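Local coordinates for protein delta-1-pyrroline-5-carboxylate dehydrogenase, mitochondrial (Mus musculus, PDB 4E3X) that probably catalyses the NAD+-dependent, irreversible oxidation of glutamic gamma-semialdehyde to glutamate, the second step of proline degradation in mitochondria, at residues Arg113-Asp117 with Ala224-Val229; Arg140-Leu144 with Ala158-Ala163; Phe176-Leu180 with Gly533-Leu539. One frame throughout, in Å; residues are numbered along the deposited sequence.

Contact 1: Arg113-Asp117 with Ala224-Val229; sequences RKEWD and ALMGNV
The indole of Trp116 reaches from helix 99-118 to the end of helix 213-225 and donates its NE1 hydrogen to Ala224 O, at 2.8 Å. The bond is bent, with an N-H...O angle of 140°, and the oxygen lies at the ring edge, somewhat out of the ring plane. With CG anti to the backbone N (chi1 176°), the indole extends toward 224-229, and Trp116 CD1 lies 3.5 Å from Gly227 C. Ala224 O takes a second hydrogen, from Gly227 N at 3.0 Å. That bond belongs to a Schellman motif that closes helix 213-225: Gly227, with a phi of 92°, is its C-prime residue, and Asn228 N returns to Pro223 O. From there the chain runs into strand 230-233 of the five-stranded parallel sheet, which in aldehyde dehydrogenases belongs to the NAD-binding domain. Gly227 O, 3.7 Å from Asp117 CB, receives a hydrogen from a water at 2.8 Å, and the same water accepts from Arg113 NH1 in the guanidinium plane. A bend at chi3 turns the Arg113 head away from the loop, while its CB packs on Val229 CG1 at 3.7 Å, the two side chains crossing at about a right angle. The buried carboxylate of Asp117 is engaged on both oxygens: OD1 accepts from Gly199 N, and OD2 forms a salt bridge with Arg498 of the second subunit, its link to Arg113 NH1 being long.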
loop_
_atom_site.group_PDB
_atom_site.type_symbol
_atom_site.label_atom_id
_atom_site.label_comp_id
_atom_site.label_asym_id
_atom_site.label_seq_id
_atom_site.Cartn_x
_atom_site.Cartn_y
_atom_site.Cartn_z
ATOM N N ARG B 113 0.391 18.170 14.224
ATOM C CA ARG B 113 1.013 17.160 13.363
ATOM C C ARG B 113 2.423 17.504 12.854
ATOM O O ARG B 113 3.316 16.658 12.886
ATOM C CB ARG B 113 0.101 16.854 12.172
ATOM C CG ARG B 113 0.618 15.760 11.249
ATOM C CD ARG B 113 -0.127 15.776 9.911
ATOM N NE ARG B 113 0.183 16.973 9.148
ATOM C CZ ARG B 113 1.296 17.145 8.444
ATOM N NH1 ARG B 113 2.204 16.181 8.388
ATOM N NH2 ARG B 113 1.497 18.276 7.782
ATOM N N LYS B 114 2.618 18.726 12.363
ATOM C CA LYS B 114 3.881 19.072 11.710
ATOM C C LYS B 114 5.060 18.904 12.660
ATOM O O LYS B 114 6.078 18.322 12.297
ATOM C CB LYS B 114 3.839 20.499 11.157
ATOM N N GLU B 115 4.899 19.388 13.887
ATOM C CA GLU B 115 5.935 19.258 14.905
ATOM C C GLU B 115 6.268 17.789 15.189
ATOM O O GLU B 115 7.431 17.408 15.297
ATOM C CB GLU B 115 5.501 19.980 16.189
ATOM C CG GLU B 115 6.453 19.837 17.370
ATOM C CD GLU B 115 5.914 20.459 18.659
ATOM O OE1 GLU B 115 4.675 20.587 18.809
ATOM O OE2 GLU B 115 6.738 20.815 19.530
ATOM N N TRP B 116 5.235 16.961 15.287
ATOM C CA TRP B 116 5.411 15.540 15.574
ATOM C C TRP B 116 6.087 14.824 14.398
ATOM O O TRP B 116 7.000 14.014 14.587
ATOM C CB TRP B 116 4.044 14.929 15.897
ATOM C CG TRP B 116 4.027 13.448 16.125
ATOM C CD1 TRP B 116 3.427 12.509 15.329
ATOM C CD2 TRP B 116 4.605 12.731 17.226
ATOM N NE1 TRP B 116 3.600 11.253 15.866
ATOM C CE2 TRP B 116 4.322 11.362 17.025
ATOM C CE3 TRP B 116 5.337 13.112 18.360
ATOM C CZ2 TRP B 116 4.739 10.373 17.915
ATOM C CZ3 TRP B 116 5.754 12.125 19.242
ATOM C CH2 TRP B 116 5.452 10.769 19.013
ATOM N N ASP B 117 5.642 15.139 13.187
ATOM C CA ASP B 117 6.220 14.588 11.962
ATOM C C ASP B 117 7.704 14.963 11.838
ATOM O O ASP B 117 8.519 14.152 11.388
ATOM C CB ASP B 117 5.406 15.102 10.768
ATOM C CG ASP B 117 5.917 14.617 9.426
ATOM O OD1 ASP B 117 6.393 13.470 9.320
ATOM O OD2 ASP B 117 5.826 15.408 8.461
ATOM N N ALA B 224 0.951 6.546 14.556
ATOM C CA ALA B 224 1.563 7.606 15.348
ATOM C C ALA B 224 3.093 7.507 15.333
ATOM O O ALA B 224 3.792 8.521 15.226
ATOM C CB ALA B 224 1.031 7.587 16.772
ATOM N N LEU B 225 3.614 6.291 15.446
ATOM C CA LEU B 225 5.054 6.062 15.368
ATOM C C LEU B 225 5.662 6.664 14.105
ATOM O O LEU B 225 6.771 7.209 14.133
ATOM C CB LEU B 225 5.344 4.563 15.412
ATOM C CG LEU B 225 6.772 4.105 15.125
ATOM C CD1 LEU B 225 7.727 4.516 16.248
ATOM C CD2 LEU B 225 6.762 2.590 14.916
ATOM N N MET B 226 4.917 6.590 13.003
ATOM C CA MET B 226 5.400 7.054 11.709
ATOM C C MET B 226 5.132 8.535 11.456
ATOM O O MET B 226 5.269 9.010 10.336
ATOM C CB MET B 226 4.801 6.192 10.595
ATOM C CG MET B 226 5.109 4.710 10.754
ATOM S SD MET B 226 6.857 4.321 10.931
ATOM C CE MET B 226 7.452 4.654 9.279
ATOM N N GLY B 227 4.793 9.273 12.506
ATOM C CA GLY B 227 4.647 10.715 12.378
ATOM C C GLY B 227 3.249 11.194 12.063
ATOM O O GLY B 227 3.049 12.355 11.722
ATOM N N ASN B 228 2.281 10.290 12.164
ATOM C CA ASN B 228 0.888 10.666 11.978
ATOM C C ASN B 228 0.209 11.102 13.262
ATOM O O ASN B 228 0.680 10.814 14.365
ATOM C CB ASN B 228 0.113 9.503 11.377
ATOM C CG ASN B 228 0.653 9.118 10.035
ATOM O OD1 ASN B 228 0.440 9.836 9.066
ATOM N ND2 ASN B 228 1.397 8.008 9.971
ATOM N N VAL B 229 -0.910 11.795 13.095
ATOM C CA VAL B 229 -1.817 12.069 14.193
ATOM C C VAL B 229 -3.100 11.275 13.956
ATOM O O VAL B 229 -3.476 11.007 12.817
ATOM C CB VAL B 229 -2.091 13.577 14.372
ATOM C CG1 VAL B 229 -0.802 14.297 14.740
ATOM C CG2 VAL B 229 -2.715 14.181 13.121
HETATM O O HOH W 1 2.351 13.496 9.301
#

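Contact 2: Arg140-Leu144 with Ala158-Ala163; sequences RAEVL and AEIDAA
Arg140 and Glu159 form a side-on, two-nitrogen salt bridge at the crossing of helices 140-151 and 155-180, where the axes of 140-144 and 158-163 approach to 9.1 Å and cross at 107°. Arg140 is extended from CG to NE; Glu159 bends at chi2 to meet it. Arg140 NE gives OE1 of Glu159 a nearly straight bond of 2.9 Å, received on the syn lone pair and in the guanidinium plane. Arg140 NH1 gives Glu159 OE2 a shorter one, 2.7 Å, also on the syn side but 31° out of the carboxylate plane, the two planar groups being twisted by 35°. Both are buried and further engaged: Arg140 NH2 pairs with Glu35 and Ser136 O, and Glu159 OE2 also accepts from Leu38 N, which should favour both charged forms. Next to the pair, Leu144 is a knob in a hole made by Ala158, Glu159, Ala162 and Ala163, its CD1 3.6 Å from Ala163 CB. Val143 CG2 rests on Ala162 CB at 4.0 Å and lies near Ala162 O, a buried carbonyl oxygen with no partner in the model, in the helix's wider pi-type turn. Ala163 CB sits over one face of the Arg140 guanidinium, 3.6 Å from NE.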
loop_
_atom_site.group_PDB
_atom_site.type_symbol
_atom_site.label_atom_id
_atom_site.label_comp_id
_atom_site.label_asym_id
_atom_site.label_seq_id
_atom_site.Cartn_x
_atom_site.Cartn_y
_atom_site.Cartn_z
ATOM N N ARG B 140 1.848 -4.518 33.889
ATOM C CA ARG B 140 1.404 -5.781 33.301
ATOM C C ARG B 140 0.127 -6.289 33.958
ATOM O O ARG B 140 -0.834 -6.642 33.279
ATOM C CB ARG B 140 2.496 -6.857 33.395
ATOM C CG ARG B 140 2.338 -7.958 32.339
ATOM C CD ARG B 140 3.193 -9.179 32.669
ATOM N NE ARG B 140 3.382 -10.079 31.532
ATOM C CZ ARG B 140 4.419 -10.018 30.703
ATOM N NH1 ARG B 140 4.527 -10.885 29.703
ATOM N NH2 ARG B 140 5.347 -9.080 30.868
ATOM N N ALA B 141 0.119 -6.339 35.284
ATOM C CA ALA B 141 -1.017 -6.917 35.987
ATOM C C ALA B 141 -2.287 -6.107 35.714
ATOM O O ALA B 141 -3.364 -6.676 35.514
ATOM C CB ALA B 141 -0.731 -7.030 37.488
ATOM N N GLU B 142 -2.157 -4.784 35.684
ATOM C CA GLU B 142 -3.286 -3.911 35.380
ATOM C C GLU B 142 -3.908 -4.199 34.016
ATOM O O GLU B 142 -5.126 -4.380 33.906
ATOM C CB GLU B 142 -2.845 -2.446 35.437
ATOM C CG GLU B 142 -3.946 -1.474 35.029
ATOM C CD GLU B 142 -3.439 -0.078 34.711
ATOM O OE1 GLU B 142 -2.296 0.255 35.090
ATOM O OE2 GLU B 142 -4.197 0.691 34.084
ATOM N N VAL B 143 -3.092 -4.218 32.968
ATOM C CA VAL B 143 -3.661 -4.410 31.630
ATOM C C VAL B 143 -4.216 -5.824 31.447
ATOM O O VAL B 143 -5.219 -6.017 30.761
ATOM C CB VAL B 143 -2.704 -4.000 30.476
ATOM C CG1 VAL B 143 -2.332 -2.520 30.607
ATOM C CG2 VAL B 143 -1.469 -4.886 30.421
ATOM N N LEU B 144 -3.566 -6.805 32.067
ATOM C CA LEU B 144 -4.104 -8.160 32.042
ATOM C C LEU B 144 -5.473 -8.212 32.724
ATOM O O LEU B 144 -6.431 -8.750 32.170
ATOM C CB LEU B 144 -3.136 -9.139 32.710
ATOM C CG LEU B 144 -2.132 -9.849 31.799
ATOM C CD1 LEU B 144 -1.379 -8.898 30.898
ATOM C CD2 LEU B 144 -1.169 -10.656 32.652
ATOM N N ALA B 158 -5.256 -13.289 28.181
ATOM C CA ALA B 158 -4.921 -11.894 28.439
ATOM C C ALA B 158 -3.413 -11.684 28.307
ATOM O O ALA B 158 -2.959 -10.699 27.724
ATOM C CB ALA B 158 -5.398 -11.492 29.808
ATOM N N GLU B 159 -2.642 -12.626 28.843
ATOM C CA GLU B 159 -1.185 -12.546 28.827
ATOM C C GLU B 159 -0.605 -12.485 27.420
ATOM O O GLU B 159 0.273 -11.667 27.146
ATOM C CB GLU B 159 -0.575 -13.719 29.604
ATOM C CG GLU B 159 0.897 -13.981 29.326
ATOM C CD GLU B 159 1.844 -12.982 29.982
ATOM O OE1 GLU B 159 1.379 -11.998 30.601
ATOM O OE2 GLU B 159 3.068 -13.196 29.878
ATOM N N ILE B 160 -1.088 -13.338 26.525
ATOM C CA ILE B 160 -0.553 -13.337 25.168
ATOM C C ILE B 160 -0.976 -12.117 24.359
ATOM O O ILE B 160 -0.343 -11.803 23.356
ATOM C CB ILE B 160 -0.877 -14.630 24.386
ATOM C CG1 ILE B 160 -2.371 -14.741 24.076
ATOM C CG2 ILE B 160 -0.356 -15.852 25.135
ATOM C CD1 ILE B 160 -2.734 -15.993 23.287
ATOM N N ASP B 161 -2.020 -11.431 24.823
ATOM C CA ASP B 161 -2.613 -10.294 24.125
ATOM C C ASP B 161 -2.146 -8.956 24.713
ATOM O O ASP B 161 -1.307 -8.265 24.125
ATOM C CB ASP B 161 -4.148 -10.427 24.188
ATOM C CG ASP B 161 -4.891 -9.171 23.735
ATOM O OD1 ASP B 161 -4.292 -8.324 23.044
ATOM O OD2 ASP B 161 -6.093 -9.041 24.077
ATOM N N ALA B 162 -2.705 -8.585 25.866
ATOM C CA ALA B 162 -2.477 -7.258 26.446
ATOM C C ALA B 162 -1.040 -7.046 26.878
ATOM O O ALA B 162 -0.557 -5.915 26.924
ATOM C CB ALA B 162 -3.417 -7.017 27.614
ATOM N N ALA B 163 -0.361 -8.132 27.224
ATOM C CA ALA B 163 1.058 -8.037 27.500
ATOM C C ALA B 163 1.856 -8.372 26.242
ATOM O O ALA B 163 2.271 -7.475 25.525
ATOM C CB ALA B 163 1.454 -8.928 28.672
#

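Contact 3: Phe176-Leu180 with Gly533-Leu539; sequences FAVEL and GGPHYIL
This is an apolar contact in which the C-terminal part of helix 155-180 lies against the loop and short 3-10 turn that lead into strand 542-550. Its centrepiece is a CH-pi interaction: Pro535 CA stands over the middle of the Phe176 ring, 3.6 Å from the centroid and only 7° off the ring normal. Pro535 CB lies above the same ring, 3.9 Å from Phe176 CE1. The phenyl arrives there because CG is set anti to the carbonyl carbon and beside the backbone N (chi1 -63°). Gly534 O approaches the ring obliquely, 3.3 Å from Phe176 CE2, whereas Gly533 O is more distant and near the ring plane.

Farther along the helix, Ile538 fills the angle between Phe176 and Leu180. With CG1 between the backbone N and the carbonyl carbon (chi1 52°) and the chain extended beyond it, Ile538 CD1 is pressed against the helix backbone, 3.5 Å from Ala177 N. Ile538 CD1 also meets Phe176 CB at 3.8 Å and Ala177 CB at 4.0 Å. Leu180 and Ile538 run alongside each other, pointing opposite ways, and Leu180 CD2 meets Leu539 CD2 at 3.9 Å.

Gly533 lies about 7 Å from the side chain of substrate-binding Ser513, so this end of the loop comes close to the active site. The other end reaches the dimer interface, where Leu539 packs on Leu539 of the second subunit and Leu180 on its His536. Within the chain, Ala177 is backed by Met121 of helix 121-136 and Leu225 of helix 213-225, whose side Tyr537 also touches before strand 542-550 begins.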
loop_
_atom_site.group_PDB
_atom_site.type_symbol
_atom_site.label_atom_id
_atom_site.label_comp_id
_atom_site.label_asym_id
_atom_site.label_seq_id
_atom_site.Cartn_x
_atom_site.Cartn_y
_atom_site.Cartn_z
ATOM N N PHE B 176 11.531 -1.671 13.376
ATOM C CA PHE B 176 11.301 -1.570 11.941
ATOM C C PHE B 176 11.383 -0.113 11.480
ATOM O O PHE B 176 11.961 0.188 10.435
ATOM C CB PHE B 176 9.936 -2.158 11.569
ATOM C CG PHE B 176 9.792 -3.634 11.859
ATOM C CD1 PHE B 176 10.872 -4.496 11.752
ATOM C CD2 PHE B 176 8.562 -4.156 12.237
ATOM C CE1 PHE B 176 10.720 -5.857 12.013
ATOM C CE2 PHE B 176 8.400 -5.504 12.495
ATOM C CZ PHE B 176 9.483 -6.352 12.398
ATOM N N ALA B 177 10.824 0.791 12.275
ATOM C CA ALA B 177 10.802 2.213 11.920
ATOM C C ALA B 177 12.178 2.879 12.005
ATOM O O ALA B 177 12.571 3.626 11.105
ATOM C CB ALA B 177 9.801 2.954 12.773
ATOM N N VAL B 178 12.909 2.616 13.084
ATOM C CA VAL B 178 14.243 3.182 13.224
ATOM C C VAL B 178 15.148 2.686 12.093
ATOM O O VAL B 178 15.913 3.459 11.500
ATOM C CB VAL B 178 14.841 2.852 14.612
ATOM C CG1 VAL B 178 16.355 3.054 14.627
ATOM C CG2 VAL B 178 14.154 3.684 15.694
ATOM N N GLU B 179 15.029 1.405 11.759
ATOM C CA GLU B 179 15.900 0.819 10.752
ATOM C C GLU B 179 15.469 1.187 9.332
ATOM O O GLU B 179 16.306 1.224 8.437
ATOM C CB GLU B 179 16.038 -0.690 10.979
ATOM C CG GLU B 179 16.727 -0.971 12.322
ATOM C CD GLU B 179 16.943 -2.440 12.640
ATOM O OE1 GLU B 179 16.543 -3.315 11.844
ATOM O OE2 GLU B 179 17.515 -2.715 13.716
ATOM N N LEU B 180 14.188 1.510 9.136
ATOM C CA LEU B 180 13.701 1.935 7.822
ATOM C C LEU B 180 14.439 3.176 7.333
ATOM O O LEU B 180 14.666 3.349 6.138
ATOM C CB LEU B 180 12.194 2.217 7.864
ATOM C CG LEU B 180 11.552 2.799 6.597
ATOM C CD1 LEU B 180 11.683 1.842 5.407
ATOM C CD2 LEU B 180 10.087 3.163 6.849
ATOM N N GLY B 533 2.741 -6.938 12.360
ATOM C CA GLY B 533 3.595 -7.955 12.937
ATOM C C GLY B 533 4.823 -8.228 12.088
ATOM O O GLY B 533 5.764 -8.895 12.532
ATOM N N GLY B 534 4.813 -7.731 10.852
ATOM C CA GLY B 534 5.971 -7.819 9.982
ATOM C C GLY B 534 6.594 -6.464 9.698
ATOM O O GLY B 534 6.076 -5.429 10.119
ATOM N N PRO B 535 7.701 -6.463 8.952
ATOM C CA PRO B 535 8.539 -5.280 8.752
ATOM C C PRO B 535 7.978 -4.271 7.748
ATOM O O PRO B 535 8.509 -3.170 7.639
ATOM C CB PRO B 535 9.848 -5.884 8.228
ATOM C CG PRO B 535 9.407 -7.119 7.504
ATOM C CD PRO B 535 8.279 -7.669 8.326
ATOM N N HIS B 536 6.926 -4.632 7.027
ATOM C CA HIS B 536 6.427 -3.773 5.955
ATOM C C HIS B 536 5.174 -2.985 6.313
ATOM O O HIS B 536 4.806 -2.039 5.616
ATOM C CB HIS B 536 6.167 -4.610 4.704
ATOM C CG HIS B 536 7.363 -5.373 4.242
ATOM N ND1 HIS B 536 7.361 -6.742 4.100
ATOM C CD2 HIS B 536 8.605 -4.959 3.900
ATOM C CE1 HIS B 536 8.552 -7.140 3.692
ATOM N NE2 HIS B 536 9.326 -6.077 3.563
ATOM N N TYR B 537 4.506 -3.390 7.388
ATOM C CA TYR B 537 3.260 -2.746 7.806
ATOM C C TYR B 537 3.391 -1.230 7.940
ATOM O O TYR B 537 2.510 -0.490 7.492
ATOM C CB TYR B 537 2.829 -3.348 9.132
ATOM C CG TYR B 537 1.534 -2.828 9.708
ATOM C CD1 TYR B 537 0.321 -3.078 9.077
ATOM C CD2 TYR B 537 1.519 -2.133 10.911
ATOM C CE1 TYR B 537 -0.872 -2.638 9.620
ATOM C CE2 TYR B 537 0.331 -1.684 11.466
ATOM C CZ TYR B 537 -0.863 -1.947 10.819
ATOM O OH TYR B 537 -2.049 -1.516 11.375
ATOM N N ILE B 538 4.486 -0.770 8.539
ATOM C CA ILE B 538 4.669 0.658 8.782
ATOM C C ILE B 538 4.733 1.469 7.489
ATOM O O ILE B 538 4.461 2.670 7.498
ATOM C CB ILE B 538 5.915 0.969 9.641
ATOM C CG1 ILE B 538 7.153 0.287 9.053
ATOM C CG2 ILE B 538 5.680 0.579 11.099
ATOM C CD1 ILE B 538 8.446 0.756 9.675
ATOM N N LEU B 539 5.054 0.811 6.377
ATOM C CA LEU B 539 5.144 1.502 5.090
ATOM C C LEU B 539 3.801 2.060 4.621
ATOM O O LEU B 539 3.762 2.993 3.816
ATOM C CB LEU B 539 5.755 0.603 4.016
ATOM C CG LEU B 539 7.234 0.305 4.245
ATOM C CD1 LEU B 539 7.695 -0.843 3.374
ATOM C CD2 LEU B 539 8.052 1.557 3.974
#

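From the N terminus, helix 99-118 opens contact 1, whose loop closes only at 224-229. Contact 2 is nested inside that loop and is short-range, joining helix 140-151 to the start of helix 155-180. The same long helix supplies 176-180 to contact 3, which lies in series after contact 2 and closes far downstream at 533-539. Contacts 1 and 3 cross along the chain and touch in space: Met226 SD lies 3.7 Å from both Ile538 CB and Ala177 CB. Together they tie helices 99-118, 155-180 and 213-225 to the approach to strand 542-550, and both touch the second subunit; contact 2 touches neither, its nearest atoms about 12 Å from contact 3.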